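Local coordinates for transcriptional activator PlcR protein (Bacillus thuringiensis, PDB 3U3W) that activates transcription by binding DNA as a virulence regulator, under the control of the quorum-sensing signal peptide PapR, at residues N96-E101 / Q113-Q118; V129-C134 / A162-E167; L136-L141 / L155-A160. One frame throughout, in Å; residues are numbered along the deposited sequence.

Contact 1: residues N96-E101 / Q113-Q118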
loop_
_atom_site.group_PDB
_atom_site.type_symbol
_atom_site.label_atom_id
_atom_site.label_comp_id
_atom_site.label_asym_id
_atom_site.label_seq_id
_atom_site.Cartn_x
_atom_site.Cartn_y
_atom_site.Cartn_z
ATOM N N ASN A 96 17.018 19.481 -9.490
ATOM C CA ASN A 96 16.390 20.439 -10.404
ATOM C C ASN A 96 14.872 20.503 -10.281
ATOM O O ASN A 96 14.290 21.594 -10.198
ATOM C CB ASN A 96 16.765 20.127 -11.852
ATOM C CG ASN A 96 18.227 20.379 -12.139
ATOM O OD1 ASN A 96 18.822 21.318 -11.605
ATOM N ND2 ASN A 96 18.819 19.538 -12.980
ATOM N N LYS A 97 14.236 19.334 -10.268
ATOM C CA LYS A 97 12.778 19.251 -10.205
ATOM C C LYS A 97 12.245 19.932 -8.941
ATOM O O LYS A 97 11.341 20.770 -8.993
ATOM C CB LYS A 97 12.330 17.788 -10.268
ATOM C CG LYS A 97 10.854 17.557 -9.946
ATOM C CD LYS A 97 10.480 16.086 -10.087
ATOM C CE LYS A 97 8.987 15.874 -9.875
ATOM N NZ LYS A 97 8.183 16.608 -10.906
ATOM N N VAL A 98 12.828 19.585 -7.805
ATOM C CA VAL A 98 12.385 20.118 -6.526
ATOM C C VAL A 98 12.736 21.602 -6.332
ATOM O O VAL A 98 11.975 22.364 -5.716
ATOM C CB VAL A 98 12.970 19.277 -5.379
ATOM C CG1 VAL A 98 12.941 20.042 -4.072
ATOM C CG2 VAL A 98 12.215 17.966 -5.277
ATOM N N TRP A 99 13.896 22.008 -6.848
ATOM C CA TRP A 99 14.276 23.416 -6.786
ATOM C C TRP A 99 13.262 24.304 -7.524
ATOM O O TRP A 99 12.849 25.346 -7.015
ATOM C CB TRP A 99 15.696 23.654 -7.317
ATOM C CG TRP A 99 15.998 25.100 -7.371
ATOM C CD1 TRP A 99 16.107 25.876 -8.494
ATOM C CD2 TRP A 99 16.156 25.988 -6.251
ATOM N NE1 TRP A 99 16.350 27.188 -8.141
ATOM C CE2 TRP A 99 16.387 27.282 -6.772
ATOM C CE3 TRP A 99 16.146 25.811 -4.862
ATOM C CZ2 TRP A 99 16.599 28.397 -5.949
ATOM C CZ3 TRP A 99 16.363 26.922 -4.042
ATOM C CH2 TRP A 99 16.583 28.199 -4.593
ATOM N N ASN A 100 12.851 23.875 -8.714
ATOM C CA ASN A 100 11.824 24.601 -9.469
ATOM C C ASN A 100 10.533 24.774 -8.697
ATOM O O ASN A 100 9.979 25.868 -8.637
ATOM C CB ASN A 100 11.560 23.944 -10.825
ATOM C CG ASN A 100 12.675 24.227 -11.820
ATOM O OD1 ASN A 100 13.391 25.226 -11.689
ATOM N ND2 ASN A 100 12.834 23.353 -12.811
ATOM N N GLU A 101 10.068 23.691 -8.091
ATOM C CA GLU A 101 8.872 23.749 -7.278
ATOM C C GLU A 101 9.066 24.662 -6.069
ATOM O O GLU A 101 8.150 25.373 -5.654
ATOM C CB GLU A 101 8.478 22.343 -6.828
ATOM C CG GLU A 101 7.136 22.290 -6.135
ATOM C CD GLU A 101 5.986 22.579 -7.093
ATOM O OE1 GLU A 101 6.123 22.233 -8.290
ATOM O OE2 GLU A 101 4.960 23.153 -6.649
ATOM N N GLN A 113 7.988 21.113 3.486
ATOM C CA GLN A 113 8.917 20.275 4.231
ATOM C C GLN A 113 9.406 19.083 3.420
ATOM O O GLN A 113 10.587 18.740 3.460
ATOM C CB GLN A 113 8.293 19.798 5.527
ATOM C CG GLN A 113 9.301 19.195 6.465
ATOM C CD GLN A 113 8.634 18.449 7.578
ATOM O OE1 GLN A 113 7.792 17.601 7.325
ATOM N NE2 GLN A 113 8.981 18.770 8.821
ATOM N N PHE A 114 8.493 18.458 2.684
ATOM C CA PHE A 114 8.850 17.362 1.805
ATOM C C PHE A 114 9.864 17.813 0.730
ATOM O O PHE A 114 10.864 17.142 0.486
ATOM C CB PHE A 114 7.597 16.776 1.141
ATOM C CG PHE A 114 7.909 15.824 0.032
ATOM C CD1 PHE A 114 8.124 14.484 0.299
ATOM C CD2 PHE A 114 8.064 16.281 -1.263
ATOM C CE1 PHE A 114 8.442 13.606 -0.718
ATOM C CE2 PHE A 114 8.387 15.413 -2.291
ATOM C CZ PHE A 114 8.581 14.072 -2.022
ATOM N N LEU A 115 9.605 18.953 0.091
ATOM C CA LEU A 115 10.528 19.501 -0.912
ATOM C C LEU A 115 11.936 19.761 -0.347
ATOM O O LEU A 115 12.941 19.373 -0.940
ATOM C CB LEU A 115 9.968 20.796 -1.497
ATOM C CG LEU A 115 8.599 20.774 -2.183
ATOM C CD1 LEU A 115 8.138 22.207 -2.411
ATOM C CD2 LEU A 115 8.611 19.954 -3.489
ATOM N N GLN A 116 11.982 20.428 0.799
ATOM C CA GLN A 116 13.234 20.767 1.466
ATOM C C GLN A 116 14.030 19.530 1.882
ATOM O O GLN A 116 15.227 19.445 1.599
ATOM C CB GLN A 116 12.970 21.676 2.676
ATOM C CG GLN A 116 12.393 23.038 2.285
ATOM C CD GLN A 116 12.461 24.066 3.401
ATOM O OE1 GLN A 116 11.755 23.959 4.408
ATOM N NE2 GLN A 116 13.316 25.072 3.229
ATOM N N TRP A 117 13.360 18.584 2.546
ATOM C CA TRP A 117 13.948 17.280 2.851
ATOM C C TRP A 117 14.600 16.698 1.597
ATOM O O TRP A 117 15.799 16.416 1.595
ATOM C CB TRP A 117 12.890 16.333 3.469
ATOM C CG TRP A 117 13.147 14.855 3.330
ATOM C CD1 TRP A 117 14.350 14.208 3.422
ATOM C CD2 TRP A 117 12.171 13.838 3.049
ATOM N NE1 TRP A 117 14.179 12.850 3.222
ATOM C CE2 TRP A 117 12.853 12.604 2.986
ATOM C CE3 TRP A 117 10.789 13.854 2.848
ATOM C CZ2 TRP A 117 12.199 11.408 2.719
ATOM C CZ3 TRP A 117 10.141 12.654 2.596
ATOM C CH2 TRP A 117 10.848 11.455 2.528
ATOM N N GLN A 118 13.833 16.559 0.517
ATOM C CA GLN A 118 14.366 15.944 -0.697
ATOM C C GLN A 118 15.499 16.768 -1.329
ATOM O O GLN A 118 16.445 16.218 -1.901
ATOM C CB GLN A 118 13.252 15.706 -1.729
ATOM C CG GLN A 118 12.215 14.695 -1.290
ATOM C CD GLN A 118 12.730 13.253 -1.338
ATOM O OE1 GLN A 118 13.700 12.938 -2.034
ATOM N NE2 GLN A 118 12.071 12.371 -0.598
#

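Contact 2: residues V129-C134 / A162-E167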
loop_
_atom_site.group_PDB
_atom_site.type_symbol
_atom_site.label_atom_id
_atom_site.label_comp_id
_atom_site.label_asym_id
_atom_site.label_seq_id
_atom_site.Cartn_x
_atom_site.Cartn_y
_atom_site.Cartn_z
ATOM N N VAL A 129 26.770 20.240 -0.769
ATOM C CA VAL A 129 26.822 20.654 0.623
ATOM C C VAL A 129 27.406 19.524 1.448
ATOM O O VAL A 129 27.332 18.361 1.057
ATOM C CB VAL A 129 25.443 21.109 1.141
ATOM C CG1 VAL A 129 25.435 21.098 2.632
ATOM C CG2 VAL A 129 25.114 22.529 0.623
ATOM N N ASP A 130 28.025 19.861 2.572
ATOM C CA ASP A 130 28.740 18.855 3.340
ATOM C C ASP A 130 27.795 18.148 4.300
ATOM O O ASP A 130 26.754 18.693 4.675
ATOM C CB ASP A 130 29.979 19.451 4.056
ATOM C CG ASP A 130 29.622 20.316 5.243
ATOM O OD1 ASP A 130 29.075 19.784 6.224
ATOM O OD2 ASP A 130 29.906 21.529 5.222
ATOM N N TYR A 131 28.171 16.935 4.694
ATOM C CA TYR A 131 27.306 16.075 5.494
ATOM C C TYR A 131 26.801 16.761 6.757
ATOM O O TYR A 131 25.674 16.517 7.187
ATOM C CB TYR A 131 28.019 14.774 5.861
ATOM C CG TYR A 131 28.933 14.876 7.071
ATOM C CD1 TYR A 131 28.442 14.677 8.358
ATOM C CD2 TYR A 131 30.284 15.158 6.924
ATOM C CE1 TYR A 131 29.268 14.757 9.467
ATOM C CE2 TYR A 131 31.122 15.252 8.026
ATOM C CZ TYR A 131 30.608 15.053 9.295
ATOM O OH TYR A 131 31.444 15.143 10.389
ATOM N N GLU A 132 27.624 17.625 7.339
ATOM C CA GLU A 132 27.282 18.258 8.615
ATOM C C GLU A 132 26.199 19.309 8.457
ATOM O O GLU A 132 25.328 19.458 9.315
ATOM C CB GLU A 132 28.524 18.867 9.268
ATOM C CG GLU A 132 28.252 19.691 10.526
ATOM C CD GLU A 132 29.537 20.005 11.306
ATOM O OE1 GLU A 132 30.391 19.091 11.457
ATOM O OE2 GLU A 132 29.699 21.164 11.759
ATOM N N TYR A 133 26.248 20.028 7.340
ATOM C CA TYR A 133 25.279 21.075 7.092
ATOM C C TYR A 133 23.933 20.448 6.715
ATOM O O TYR A 133 22.872 20.880 7.172
ATOM C CB TYR A 133 25.799 22.008 5.999
ATOM C CG TYR A 133 24.822 23.078 5.580
ATOM C CD1 TYR A 133 24.774 24.305 6.237
ATOM C CD2 TYR A 133 23.951 22.865 4.520
ATOM C CE1 TYR A 133 23.882 25.289 5.838
ATOM C CE2 TYR A 133 23.073 23.835 4.109
ATOM C CZ TYR A 133 23.035 25.044 4.771
ATOM O OH TYR A 133 22.139 26.002 4.362
ATOM N N CYS A 134 23.986 19.406 5.895
ATOM C CA CYS A 134 22.788 18.641 5.577
ATOM C C CYS A 134 22.045 18.174 6.845
ATOM O O CYS A 134 20.847 18.404 7.002
ATOM C CB CYS A 134 23.149 17.455 4.686
ATOM S SG CYS A 134 21.732 16.601 4.014
ATOM N N ALA A 162 20.043 9.468 9.854
ATOM C CA ALA A 162 20.776 8.281 10.301
ATOM C C ALA A 162 21.714 7.706 9.220
ATOM O O ALA A 162 22.814 7.240 9.529
ATOM C CB ALA A 162 19.807 7.221 10.784
ATOM N N ASN A 163 21.269 7.744 7.961
ATOM C CA ASN A 163 22.081 7.317 6.824
ATOM C C ASN A 163 23.346 8.148 6.690
ATOM O O ASN A 163 24.395 7.642 6.318
ATOM C CB ASN A 163 21.300 7.458 5.503
ATOM C CG ASN A 163 20.258 6.356 5.301
ATOM O OD1 ASN A 163 20.245 5.356 6.008
ATOM N ND2 ASN A 163 19.391 6.541 4.317
ATOM N N ILE A 164 23.221 9.441 6.954
ATOM C CA ILE A 164 24.313 10.366 6.713
ATOM C C ILE A 164 25.374 10.253 7.811
ATOM O O ILE A 164 26.567 10.216 7.507
ATOM C CB ILE A 164 23.807 11.808 6.548
ATOM C CG1 ILE A 164 22.929 11.896 5.295
ATOM C CG2 ILE A 164 24.988 12.788 6.464
ATOM C CD1 ILE A 164 22.201 13.207 5.151
ATOM N N TYR A 165 24.935 10.176 9.067
ATOM C CA TYR A 165 25.831 9.816 10.176
ATOM C C TYR A 165 26.572 8.535 9.820
ATOM O O TYR A 165 27.798 8.443 9.956
ATOM C CB TYR A 165 25.047 9.578 11.469
ATOM C CG TYR A 165 24.705 10.823 12.259
ATOM C CD1 TYR A 165 25.647 11.817 12.466
ATOM C CD2 TYR A 165 23.428 10.996 12.808
ATOM C CE1 TYR A 165 25.336 12.965 13.192
ATOM C CE2 TYR A 165 23.106 12.132 13.536
ATOM C CZ TYR A 165 24.070 13.116 13.727
ATOM O OH TYR A 165 23.777 14.253 14.454
ATOM N N ALA A 166 25.832 7.543 9.338
ATOM C CA ALA A 166 26.431 6.229 9.159
ATOM C C ALA A 166 27.480 6.200 8.055
ATOM O O ALA A 166 28.501 5.535 8.176
ATOM C CB ALA A 166 25.363 5.148 8.947
ATOM N N GLU A 167 27.243 6.903 6.967
ATOM C CA GLU A 167 28.194 6.798 5.873
ATOM C C GLU A 167 29.358 7.790 5.994
ATOM O O GLU A 167 30.266 7.798 5.165
ATOM C CB GLU A 167 27.494 6.858 4.520
ATOM C CG GLU A 167 26.988 8.192 4.083
ATOM C CD GLU A 167 26.473 8.133 2.650
ATOM O OE1 GLU A 167 26.624 7.064 2.009
ATOM O OE2 GLU A 167 25.918 9.142 2.172
#

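Contact 3: residues L136-L141 / L155-A160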
loop_
_atom_site.group_PDB
_atom_site.type_symbol
_atom_site.label_atom_id
_atom_site.label_comp_id
_atom_site.label_asym_id
_atom_site.label_seq_id
_atom_site.Cartn_x
_atom_site.Cartn_y
_atom_site.Cartn_z
ATOM N N LEU A 136 22.220 19.294 9.932
ATOM C CA LEU A 136 21.681 20.422 10.689
ATOM C C LEU A 136 20.401 20.982 10.065
ATOM O O LEU A 136 19.480 21.376 10.773
ATOM C CB LEU A 136 22.731 21.526 10.839
ATOM C CG LEU A 136 23.861 21.223 11.832
ATOM C CD1 LEU A 136 25.027 22.214 11.701
ATOM C CD2 LEU A 136 23.337 21.180 13.268
ATOM N N GLU A 137 20.349 21.028 8.737
ATOM C CA GLU A 137 19.149 21.494 8.058
ATOM C C GLU A 137 17.999 20.498 8.253
ATOM O O GLU A 137 16.858 20.886 8.529
ATOM C CB GLU A 137 19.421 21.734 6.579
ATOM C CG GLU A 137 20.308 22.943 6.309
ATOM C CD GLU A 137 19.853 24.189 7.070
ATOM O OE1 GLU A 137 18.641 24.501 7.074
ATOM O OE2 GLU A 137 20.717 24.858 7.677
ATOM N N LEU A 138 18.309 19.215 8.125
ATOM C CA LEU A 138 17.323 18.172 8.385
ATOM C C LEU A 138 16.768 18.235 9.810
ATOM O O LEU A 138 15.560 18.177 10.009
ATOM C CB LEU A 138 17.912 16.801 8.086
ATOM C CG LEU A 138 18.086 16.616 6.592
ATOM C CD1 LEU A 138 18.687 15.263 6.284
ATOM C CD2 LEU A 138 16.729 16.773 5.937
ATOM N N LYS A 139 17.649 18.379 10.797
ATOM C CA LYS A 139 17.213 18.502 12.183
ATOM C C LYS A 139 16.274 19.689 12.387
ATOM O O LYS A 139 15.401 19.658 13.248
ATOM C CB LYS A 139 18.416 18.572 13.138
ATOM C CG LYS A 139 19.042 17.207 13.398
ATOM C CD LYS A 139 20.264 17.273 14.300
ATOM C CE LYS A 139 20.567 15.883 14.855
ATOM N NZ LYS A 139 21.885 15.772 15.525
ATOM N N LYS A 140 16.442 20.724 11.576
ATOM C CA LYS A 140 15.627 21.925 11.699
ATOM C C LYS A 140 14.213 21.683 11.188
ATOM O O LYS A 140 13.252 22.199 11.747
ATOM C CB LYS A 140 16.297 23.115 10.994
ATOM C CG LYS A 140 17.309 23.859 11.883
ATOM C CD LYS A 140 18.212 24.825 11.091
ATOM C CE LYS A 140 17.419 25.700 10.119
ATOM N NZ LYS A 140 18.302 26.639 9.350
ATOM N N LEU A 141 14.089 20.893 10.127
ATOM C CA LEU A 141 12.781 20.427 9.673
ATOM C C LEU A 141 12.083 19.648 10.788
ATOM O O LEU A 141 10.889 19.807 11.002
ATOM C CB LEU A 141 12.913 19.551 8.426
ATOM C CG LEU A 141 13.627 20.152 7.217
ATOM C CD1 LEU A 141 13.625 19.181 6.013
ATOM C CD2 LEU A 141 13.012 21.489 6.845
ATOM N N LEU A 155 9.759 10.578 10.367
ATOM C CA LEU A 155 10.538 9.348 10.430
ATOM C C LEU A 155 11.411 9.218 9.184
ATOM O O LEU A 155 12.565 8.807 9.267
ATOM C CB LEU A 155 9.643 8.116 10.640
ATOM C CG LEU A 155 8.880 8.137 11.974
ATOM C CD1 LEU A 155 8.085 6.871 12.191
ATOM C CD2 LEU A 155 9.824 8.353 13.139
ATOM N N TYR A 156 10.870 9.610 8.035
ATOM C CA TYR A 156 11.644 9.578 6.800
ATOM C C TYR A 156 12.865 10.514 6.881
ATOM O O TYR A 156 13.957 10.184 6.418
ATOM C CB TYR A 156 10.777 9.974 5.617
ATOM C CG TYR A 156 9.561 9.104 5.388
ATOM C CD1 TYR A 156 9.518 7.800 5.852
ATOM C CD2 TYR A 156 8.451 9.595 4.690
ATOM C CE1 TYR A 156 8.393 6.995 5.634
ATOM C CE2 TYR A 156 7.340 8.818 4.470
ATOM C CZ TYR A 156 7.311 7.509 4.944
ATOM O OH TYR A 156 6.206 6.713 4.732
ATOM N N ILE A 157 12.665 11.681 7.483
ATOM C CA ILE A 157 13.748 12.631 7.708
ATOM C C ILE A 157 14.798 12.070 8.704
ATOM O O ILE A 157 16.011 12.185 8.483
ATOM C CB ILE A 157 13.174 14.013 8.131
ATOM C CG1 ILE A 157 12.372 14.615 6.967
ATOM C CG2 ILE A 157 14.292 14.984 8.542
ATOM C CD1 ILE A 157 11.499 15.799 7.344
ATOM N N GLU A 158 14.331 11.431 9.775
ATOM C CA GLU A 158 15.246 10.767 10.694
ATOM C C GLU A 158 16.064 9.673 10.024
ATOM O O GLU A 158 17.237 9.471 10.363
ATOM C CB GLU A 158 14.499 10.226 11.908
ATOM C CG GLU A 158 14.084 11.330 12.869
ATOM C CD GLU A 158 13.061 10.861 13.880
ATOM O OE1 GLU A 158 12.118 11.623 14.188
ATOM O OE2 GLU A 158 13.198 9.727 14.368
ATOM N N ASN A 159 15.454 8.970 9.073
ATOM C CA ASN A 159 16.151 7.911 8.377
ATOM C C ASN A 159 17.271 8.504 7.540
ATOM O O ASN A 159 18.387 8.004 7.575
ATOM C CB ASN A 159 15.196 7.052 7.526
ATOM C CG ASN A 159 15.945 6.090 6.593
ATOM O OD1 ASN A 159 16.396 5.013 6.989
ATOM N ND2 ASN A 159 16.106 6.498 5.365
ATOM N N ALA A 160 16.988 9.573 6.798
ATOM C CA ALA A 160 18.048 10.308 6.076
ATOM C C ALA A 160 19.189 10.768 7.010
ATOM O O ALA A 160 20.361 10.521 6.743
ATOM C CB ALA A 160 17.468 11.501 5.300
#

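Contact 1: residues N96-E101 / Q113-Q118
The carboxylate of Glu101 is gripped by two basic side chains from outside the two segments, Arg74 at OE2 and Lys104 at OE1, while its aliphatic stem does the packing against Leu115. Glu101 CG rests across the isopropyl end of Leu115, 3.8 Å from its CD2 and nearly as close to its CD1. The stem then bends at chi2 (68°), which lifts the charged group off the two methyls and toward Arg74 and Lys104. One residue thus packs with its base and meets outside cations with its end, and the two cations probably favour the ionised form.

One turn earlier, Val98 points at the facing helix. Its CG1, anti to the backbone N (chi1 160°), is pushed up to the backbone of Leu115, 3.2 Å from the carbonyl O and 4.0 Å from CB, a tight fit that puts a methyl against a main-chain oxygen. The other branch, CG2, reaches CB of Gln118 more loosely at 4.3 Å. Beyond that CB, the Gln118 side chain touches a face of each of two rings of its own helix: CG is 3.8 Å above the Phe114 plane and NE2 3.4 Å above the Trp117 plane, both displaced toward the rims.

The two short segments run roughly antiparallel at 142°, with axes 9.5 Å apart, as in the paired helices of a TPR-like domain. Helix 72-87 covers one side through Phe78, which touches Leu115 and Glu101; from helix 109-125, Trp117 meets Ile157 of helix 153-167 and the backbone of the bound peptide.

Contact 2: residues V129-C134 / A162-E167
Where helix 131-143 begins, its first turn comes up beside the last turns of helix 153-167, with the CA atoms of Tyr131 and Ile164 6.6 Å apart. The two helices run in nearly opposite directions, an antiparallel pair of the all-helical, TPR-like peptide-binding domain.

Ile164 is the wedge, and its two branches divide the work. CG2 meets CB of Tyr131 at 3.7 Å and lies at the edge of the phenol ring, close to its plane, so this is a side-on contact and no stack. CD1, at the tip of the longer branch, reaches SG of Cys134 at 3.6 Å, one turn further along. Tyr131 holds CG between its backbone N and carbonyl carbon (chi1 83°), a torsion that turns the ring off the start of the helix and alongside the Glu132 side chain, whose CB sits 4.1 Å above the ring centre. The phenol oxygen bonds to the hydroxyl of Tyr170, which helps hold the far end of the ring.

Tyr124 of helix 109-125 touches Tyr131, Cys134 and Ile164, closing over the apolar patch. The neighbourhood also belongs to the signal peptide: an aromatic side chain of the bound peptide packs on Ile164, and Asn163 makes a weak hydrogen bond to the peptide backbone.

The start of the helix is held by Asp130 as N-cap. Its OD1 accepts from the Tyr133 backbone N at 3.0 Å, the N-H approaching from 45° out of the carboxylate plane, and more weakly from the Glu132 N at 2.8 Å.

Contact 3: residues L136-L141 / L155-A160
Leu138 and Ile157 make the apolar centre, with their CA atoms 6.6 Å apart on segments that run antiparallel at 163°. CG2 of Ile157, anti to the backbone N, slots over the Leu138 backbone: it is 3.7 Å from the carbonyl O and 4.0 Å from CD2 of the leucine. The other leucine methyl, CD1, goes to CB of Ala160 at 4.1 Å, so the fork of Leu138 spans two residues of the facing helix. Ile157 does the same in return, its CD1 coming within 4.2 Å of CB of Leu141. Trp117 of helix 109-125 packs on Leu141.

The ionic part stays on the outer face of segment 136-141. NZ of Lys140 bridges to OE1 of Glu137 at 3.1 Å, on the syn side of the carboxylate, and more weakly to OE2.

Among the hydrogen bonds to outside partners, Asn159 ND2 binds the backbone of the signal peptide and its OD1 bonds to Asn201.

With no hydrogen bond or salt bridge between the segments, they meet by apolar packing, while the polar groups of both turn to other partners, the peptide among them.

Overall arrangement
Contacts 2 and 3 are two levels of one helix pair, 131-143 with 153-167, their centres about 10 Å apart; contact 1 joins the preceding pair, 91-102 with 109-125. Trp117 and Gln113 tie contact 1 to contact 3, the latter by a weak bond from its NE2 to Leu141 O, whereas contacts 1 and 2 do not touch. The Lys139 NZ and Tyr165 OH pair spans contacts 2 and 3. All three are buried and apolar across the interface. Contact 1 adds a carboxylate held by outside cations, and contact 2, at a helix start, adds a cap and a partly exposed tyrosine; across contact 3 the side chains that meet are all aliphatic. All lie in the peptide-binding domain, far from the DNA.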